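Local coordinates for protein putative hexose oxidase (Nonomuraea sp. ATCC 39727, PDB 5AWV) that is a flavin-dependent oxidase that holds FAD by covalent bonds, binds the glycopeptide antibiotic teicoplanin and probably oxidises a hexose of such glycopeptides, at residues Cys92-Val97 with Tyr473-Leu478. Residues are numbered along the deposited sequence; the frame is centred on the assembly and turned at random.
Sequences CFEDFV and YPDSDL. With N1L (2-amino-2-deoxy-beta-D-glucopyranuronic acid), chain B; FAD (flavin-adenine dinucleotide), chain M.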
ATOM      1  N   CYS A  92       1.580  -7.140  -1.345  1.00 14.32           N
ATOM      2  CA  CYS A  92       1.654  -7.253  -2.802  1.00 13.66           C
ATOM      3  C   CYS A  92       0.532  -8.095  -3.425  1.00 14.83           C
ATOM      4  O   CYS A  92       0.300  -9.236  -2.981  1.00 16.15           O
ATOM      5  CB  CYS A  92       3.019  -7.880  -3.231  1.00 13.36           C
ATOM      6  SG  CYS A  92       3.376  -7.555  -4.985  1.00 15.96           S
ATOM      7  N   PHE A  93      -0.105  -7.579  -4.476  1.00 17.47           N
ATOM      8  CA  PHE A  93      -1.200  -8.264  -5.223  1.00 17.92           C
ATOM      9  C   PHE A  93      -0.633  -9.353  -6.120  1.00 19.72           C
ATOM     10  O   PHE A  93      -1.400 -10.210  -6.607  1.00 17.80           O
ATOM     11  CB  PHE A  93      -1.983  -7.351  -6.166  1.00 19.61           C
ATOM     12  CG  PHE A  93      -3.029  -6.503  -5.495  1.00 20.01           C
ATOM     13  CD1 PHE A  93      -2.981  -6.223  -4.139  1.00 19.55           C
ATOM     14  CD2 PHE A  93      -4.011  -5.918  -6.269  1.00 20.92           C
ATOM     15  CE1 PHE A  93      -3.906  -5.427  -3.557  1.00 22.00           C
ATOM     16  CE2 PHE A  93      -4.985  -5.156  -5.705  1.00 20.41           C
ATOM     17  CZ  PHE A  93      -4.928  -4.877  -4.352  1.00 20.85           C
ATOM     18  N   GLU A  94       0.680  -9.328  -6.299  1.00 15.82           N
ATOM     19  CA  GLU A  94       1.390 -10.241  -7.203  1.00 16.89           C
ATOM     20  C   GLU A  94       2.501 -10.985  -6.464  1.00 17.41           C
ATOM     21  O   GLU A  94       2.760 -10.763  -5.300  1.00 17.14           O
ATOM     22  CB  GLU A  94       1.963  -9.494  -8.440  1.00 15.52           C
ATOM     23  CG  GLU A  94       0.994  -9.411  -9.587  1.00 18.66           C
ATOM     24  CD  GLU A  94       0.695 -10.772 -10.212  1.00 19.47           C
ATOM     25  OE1 GLU A  94       1.306 -11.774  -9.770  1.00 23.56           O
ATOM     26  OE2 GLU A  94      -0.122 -10.812 -11.131  1.00 18.56           O
ATOM     27  N   ASP A  95       3.141 -11.908  -7.171  1.00 18.68           N
ATOM     28  CA  ASP A  95       4.234 -12.761  -6.635  1.00 21.32           C
ATOM     29  C   ASP A  95       5.611 -12.096  -6.634  1.00 21.38           C
ATOM     30  O   ASP A  95       6.622 -12.789  -6.769  1.00 21.91           O
ATOM     31  CB  ASP A  95       4.350 -14.057  -7.449  1.00 21.54           C
ATOM     32  CG  ASP A  95       4.911 -13.816  -8.850  1.00 23.40           C
ATOM     33  OD1 ASP A  95       5.027 -12.615  -9.331  1.00 22.22           O
ATOM     34  OD2 ASP A  95       5.229 -14.860  -9.462  1.00 24.81           O
ATOM     35  N   PHE A  96       5.681 -10.800  -6.393  1.00 19.90           N
ATOM     36  CA  PHE A  96       6.949 -10.100  -6.511  1.00 18.01           C
ATOM     37  C   PHE A  96       7.906 -10.505  -5.391  1.00 19.99           C
ATOM     38  O   PHE A  96       9.127 -10.462  -5.570  1.00 19.46           O
ATOM     39  CB  PHE A  96       6.781  -8.596  -6.471  1.00 17.48           C
ATOM     40  CG  PHE A  96       5.935  -8.004  -7.569  1.00 17.29           C
ATOM     41  CD1 PHE A  96       5.542  -8.716  -8.715  1.00 16.70           C
ATOM     42  CD2 PHE A  96       5.575  -6.665  -7.485  1.00 16.62           C
ATOM     43  CE1 PHE A  96       4.814  -8.091  -9.712  1.00 17.17           C
ATOM     44  CE2 PHE A  96       4.827  -6.056  -8.494  1.00 18.00           C
ATOM     45  CZ  PHE A  96       4.419  -6.771  -9.608  1.00 15.69           C
ATOM     46  N   VAL A  97       7.377 -10.895  -4.237  1.00 17.95           N
ATOM     47  CA  VAL A  97       8.193 -11.302  -3.121  1.00 16.83           C
ATOM     48  C   VAL A  97       8.156 -12.807  -2.951  1.00 17.54           C
ATOM     49  O   VAL A  97       9.229 -13.385  -2.692  1.00 18.55           O
ATOM     50  CB  VAL A  97       7.729 -10.619  -1.814  1.00 17.89           C
ATOM     51  CG1 VAL A  97       8.565 -11.019  -0.611  1.00 19.45           C
ATOM     52  CG2 VAL A  97       7.748  -9.089  -2.023  1.00 15.81           C
ATOM     53  N   TYR A 473      -1.855  -1.842  -7.582  1.00 13.02           N
ATOM     54  CA  TYR A 473      -2.659  -3.036  -7.911  1.00 14.44           C
ATOM     55  C   TYR A 473      -2.081  -3.832  -9.078  1.00 13.66           C
ATOM     56  O   TYR A 473      -2.723  -4.019 -10.147  1.00 12.77           O
ATOM     57  CB  TYR A 473      -4.058  -2.575  -8.299  1.00 15.51           C
ATOM     58  CG  TYR A 473      -4.862  -1.840  -7.306  1.00 14.79           C
ATOM     59  CD1 TYR A 473      -4.600  -1.855  -5.932  1.00 16.72           C
ATOM     60  CD2 TYR A 473      -5.908  -0.990  -7.789  1.00 19.89           C
ATOM     61  CE1 TYR A 473      -5.374  -1.105  -5.046  1.00 18.70           C
ATOM     62  CE2 TYR A 473      -6.728  -0.255  -6.898  1.00 18.72           C
ATOM     63  CZ  TYR A 473      -6.481  -0.319  -5.526  1.00 19.10           C
ATOM     64  OH  TYR A 473      -7.348   0.459  -4.655  1.00 22.37           O
ATOM     65  N   PRO A 474      -0.841  -4.259  -8.919  1.00 13.40           N
ATOM     66  CA  PRO A 474      -0.181  -4.920 -10.049  1.00 13.32           C
ATOM     67  C   PRO A 474      -0.908  -6.210 -10.501  1.00 12.94           C
ATOM     68  O   PRO A 474      -1.416  -6.962  -9.692  1.00 14.44           O
ATOM     69  CB  PRO A 474       1.177  -5.253  -9.534  1.00 12.10           C
ATOM     70  CG  PRO A 474       0.933  -5.458  -8.059  1.00 13.89           C
ATOM     71  CD  PRO A 474      -0.091  -4.428  -7.677  1.00 13.52           C
ATOM     72  N   ASP A 475      -0.881  -6.412 -11.781  1.00 13.32           N
ATOM     73  CA  ASP A 475      -1.529  -7.569 -12.454  1.00 14.18           C
ATOM     74  C   ASP A 475      -0.633  -8.027 -13.650  1.00 14.62           C
ATOM     75  O   ASP A 475      -0.614  -7.367 -14.681  1.00 14.46           O
ATOM     76  CB  ASP A 475      -2.842  -7.110 -12.982  1.00 13.13           C
ATOM     77  CG  ASP A 475      -3.593  -8.211 -13.787  1.00 14.90           C
ATOM     78  OD1 ASP A 475      -3.188  -9.409 -13.766  1.00 17.36           O
ATOM     79  OD2 ASP A 475      -4.629  -7.820 -14.382  1.00 19.22           O
ATOM     80  N   SER A 476       0.107  -9.135 -13.452  1.00 16.25           N
ATOM     81  CA  SER A 476       0.948  -9.777 -14.465  1.00 20.21           C
ATOM     82  C   SER A 476       0.246 -10.134 -15.754  1.00 19.97           C
ATOM     83  O   SER A 476       0.917 -10.220 -16.764  1.00 18.08           O
ATOM     84  CB  SER A 476       1.536 -11.081 -13.895  1.00 21.80           C
ATOM     85  OG  SER A 476       2.493 -10.561 -12.998  1.00 34.21           O
ATOM     86  N   ASP A 477      -1.108 -10.210 -15.741  1.00 18.15           N
ATOM     87  CA  ASP A 477      -1.865 -10.499 -16.916  1.00 17.89           C
ATOM     88  C   ASP A 477      -1.723  -9.390 -17.913  1.00 17.86           C
ATOM     89  O   ASP A 477      -1.906  -9.626 -19.151  1.00 20.09           O
ATOM     90  CB  ASP A 477      -3.369 -10.706 -16.653  1.00 19.65           C
ATOM     91  CG  ASP A 477      -3.692 -11.856 -15.740  1.00 22.15           C
ATOM     92  OD1 ASP A 477      -2.854 -12.678 -15.318  1.00 25.74           O
ATOM     93  OD2 ASP A 477      -4.867 -11.944 -15.413  1.00 21.93           O
ATOM     94  N   LEU A 478      -1.382  -8.183 -17.454  1.00 15.83           N
ATOM     95  CA  LEU A 478      -1.258  -7.067 -18.364  1.00 16.55           C
ATOM     96  C   LEU A 478       0.014  -7.165 -19.228  1.00 17.48           C
ATOM     97  O   LEU A 478       0.112  -6.533 -20.261  1.00 20.22           O
ATOM     98  CB  LEU A 478      -1.235  -5.729 -17.650  1.00 17.44           C
ATOM     99  CG  LEU A 478      -2.561  -5.335 -16.970  1.00 18.95           C
ATOM    100  CD1 LEU A 478      -2.508  -3.872 -16.477  1.00 19.11           C
ATOM    101  CD2 LEU A 478      -3.696  -5.575 -17.941  1.00 19.28           C
TER
HETATM  102  C1  N1L B 104      -9.021  -5.016  -0.330  1.00 59.17           C
HETATM  103  C2  N1L B 104      -9.255  -5.965  -1.615  1.00 56.20           C
HETATM  104  C3  N1L B 104      -8.283  -5.661  -2.770  1.00 54.71           C
HETATM  105  C4  N1L B 104      -8.424  -4.191  -3.102  1.00 58.29           C
HETATM  106  C5  N1L B 104      -7.928  -3.351  -1.893  1.00 53.61           C
HETATM  107  C6  N1L B 104      -7.902  -1.828  -2.185  1.00 55.15           C
HETATM  108  N2  N1L B 104      -9.159  -7.392  -1.311  1.00 62.39           N
HETATM  109  O3  N1L B 104      -8.634  -6.448  -4.007  1.00 36.51           O
HETATM  110  O4  N1L B 104      -7.685  -3.841  -4.379  1.00 73.54           O
HETATM  111  O5  N1L B 104      -8.845  -3.562  -0.748  1.00 55.02           O
HETATM  112  O6B N1L B 104      -9.116  -1.143  -1.894  1.00 57.89           O
HETATM  113  O6A N1L B 104      -7.735  -1.584  -3.524  1.00 70.71           O
HETATM  114  PA  FAD M 601       5.015  -5.767   0.046  1.00 15.20           P
HETATM  115  O1A FAD M 601       4.363  -7.023  -0.493  1.00 14.06           O
HETATM  116  O2A FAD M 601       5.852  -5.806   1.239  1.00 14.49           O
HETATM  117  O5B FAD M 601       5.799  -5.022  -1.108  1.00 13.81           O
HETATM  118  C5B FAD M 601       5.218  -4.733  -2.425  1.00 14.19           C
HETATM  119  C4B FAD M 601       6.308  -4.488  -3.421  1.00 13.42           C
HETATM  120  O4B FAD M 601       7.133  -3.363  -3.097  1.00 13.89           O
HETATM  121  C3B FAD M 601       7.289  -5.649  -3.651  1.00 14.41           C
HETATM  122  O3B FAD M 601       7.852  -5.695  -4.985  1.00 15.13           O
HETATM  123  C2B FAD M 601       8.320  -5.292  -2.625  1.00 15.72           C
HETATM  124  O2B FAD M 601       9.515  -5.946  -2.895  1.00 15.73           O
HETATM  125  C1B FAD M 601       8.406  -3.805  -2.718  1.00 14.42           C
HETATM  126  N9A FAD M 601       8.870  -3.223  -1.480  1.00 14.60           N
HETATM  127  C8A FAD M 601       8.405  -3.356  -0.231  1.00 16.38           C
HETATM  128  N7A FAD M 601       9.074  -2.573   0.644  1.00 16.17           N
HETATM  129  C5A FAD M 601       9.982  -1.898  -0.048  1.00 15.61           C
HETATM  130  C6A FAD M 601      11.069  -0.952   0.284  1.00 14.82           C
HETATM  131  N6A FAD M 601      11.234  -0.611   1.559  1.00 14.39           N
HETATM  132  N1A FAD M 601      11.810  -0.467  -0.756  1.00 14.83           N
HETATM  133  C2A FAD M 601      11.609  -0.877  -2.042  1.00 17.11           C
HETATM  134  N3A FAD M 601      10.659  -1.776  -2.422  1.00 14.14           N
HETATM  135  C4A FAD M 601       9.883  -2.325  -1.444  1.00 16.31           C
HETATM  136  N1  FAD M 601      -3.605   0.469  -2.088  1.00 16.22           N
HETATM  137  C2  FAD M 601      -4.155   1.720  -2.099  1.00 17.14           C
HETATM  138  O2  FAD M 601      -3.550   2.645  -2.687  1.00 17.08           O
HETATM  139  N3  FAD M 601      -5.308   2.006  -1.474  1.00 19.34           N
HETATM  140  C4  FAD M 601      -5.934   1.110  -0.683  1.00 19.42           C
HETATM  141  O4  FAD M 601      -6.985   1.402  -0.069  1.00 22.02           O
HETATM  142  C4X FAD M 601      -5.385  -0.249  -0.588  1.00 20.26           C
HETATM  143  N5  FAD M 601      -5.962  -1.230   0.191  1.00 23.08           N
HETATM  144  C5X FAD M 601      -5.399  -2.466   0.358  1.00 22.81           C
HETATM  145  C6  FAD M 601      -6.019  -3.383   1.233  1.00 25.87           C
HETATM  146  C7  FAD M 601      -5.424  -4.673   1.265  1.00 22.79           C
HETATM  147  C7M FAD M 601      -6.071  -5.753   2.169  1.00 26.94           C
HETATM  148  C8  FAD M 601      -4.161  -5.032   0.506  1.00 19.07           C
HETATM  149  C8M FAD M 601      -3.410  -6.313   0.776  1.00 17.55           C
HETATM  150  C9  FAD M 601      -3.566  -4.032  -0.295  1.00 17.27           C
HETATM  151  C9A FAD M 601      -4.143  -2.802  -0.416  1.00 18.22           C
HETATM  152  N10 FAD M 601      -3.593  -1.777  -1.232  1.00 18.43           N
HETATM  153  C10 FAD M 601      -4.148  -0.511  -1.320  1.00 17.50           C
HETATM  154  C1' FAD M 601      -2.376  -2.043  -2.067  1.00 16.86           C
HETATM  155  C2' FAD M 601      -1.115  -1.618  -1.415  1.00 13.79           C
HETATM  156  O2' FAD M 601      -1.027  -0.218  -1.601  1.00 11.93           O
HETATM  157  C3' FAD M 601      -0.052  -2.290  -2.201  1.00 13.52           C
HETATM  158  O3' FAD M 601      -0.326  -3.688  -2.093  1.00 13.70           O
HETATM  159  C4' FAD M 601       1.347  -1.956  -1.615  1.00 13.40           C
HETATM  160  O4' FAD M 601       2.299  -2.201  -2.653  1.00 13.29           O
HETATM  161  C5' FAD M 601       1.620  -2.883  -0.458  1.00 14.44           C
HETATM  162  O5' FAD M 601       2.853  -2.520   0.193  1.00 13.95           O
HETATM  163  P   FAD M 601       3.480  -3.510   1.237  1.00 13.88           P
HETATM  164  O1P FAD M 601       4.659  -2.915   1.835  1.00 13.05           O
HETATM  165  O2P FAD M 601       2.477  -4.033   2.228  1.00 13.87           O
HETATM  166  O3P FAD M 601       3.744  -4.767   0.280  1.00 13.87           O
HETATM  167  O   HOH W   1       3.788 -12.438 -11.759  1.00 26.51           O
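Phe-93 and Tyr-473 pack together at the seam where the FAD-binding domain of this oxygen-dependent FAD-linked oxidoreductase meets its berberine-bridge-enzyme-like C-terminal part. Their ring planes are nearly parallel, at 6°, but displaced, with little overlap. The ring centroids are 5.1 Å apart. The nearest approach of the two rings brings Phe-93 CE2 to 3.3 Å from Tyr-473 CD1. Both rings belong to the pockets of FAD and the aminoglucuronic acid: Phe-93 turns its edge to the flavin, with CE1 3.6 Å from FAD C9, while the sugar's O4 stands above one face of Tyr-473, nearer its margin than its centre. The Tyr-473 hydroxyl is hydrogen-bonded to Tyr-165.

Apolar packing centres on Pro-474, which meets Phe-93 CB with its CD and the far end of the Phe-96 ring with its CB, Phe-96 CZ lying 3.6 Å from Pro-474 CB. Phe-96 carries CG anti to its carbonyl carbon (chi1 -61°), which directs the ring back to Pro-474 while CB stays by the FAD ribose; His-517 stacks on this ring.

The polar contacts gather at Glu-94. Its chain bends at chi2 (-67°), with CG against Pro-474 O, and delivers OE2 to Ser-476 N, a 2.9 Å bond that arrives from above the carboxylate plane. OE1 accepts from Asp-95 N through its anti lone pair, so both oxygens are engaged and the carboxylate's rotation is restrained. Nearby, Asp-475 OD1 accepts from Asp-477 N, forming an Asx turn that leads into the 3-10 segment, and Lys-365 and Lys-367 pair with the Asp-475 carboxylate, probably easing its closeness to Glu-94. One water donates to Glu-94 OE1 and to Asp-95 OD1, and its oxygen lies 2.6 Å from Ser-476 OG.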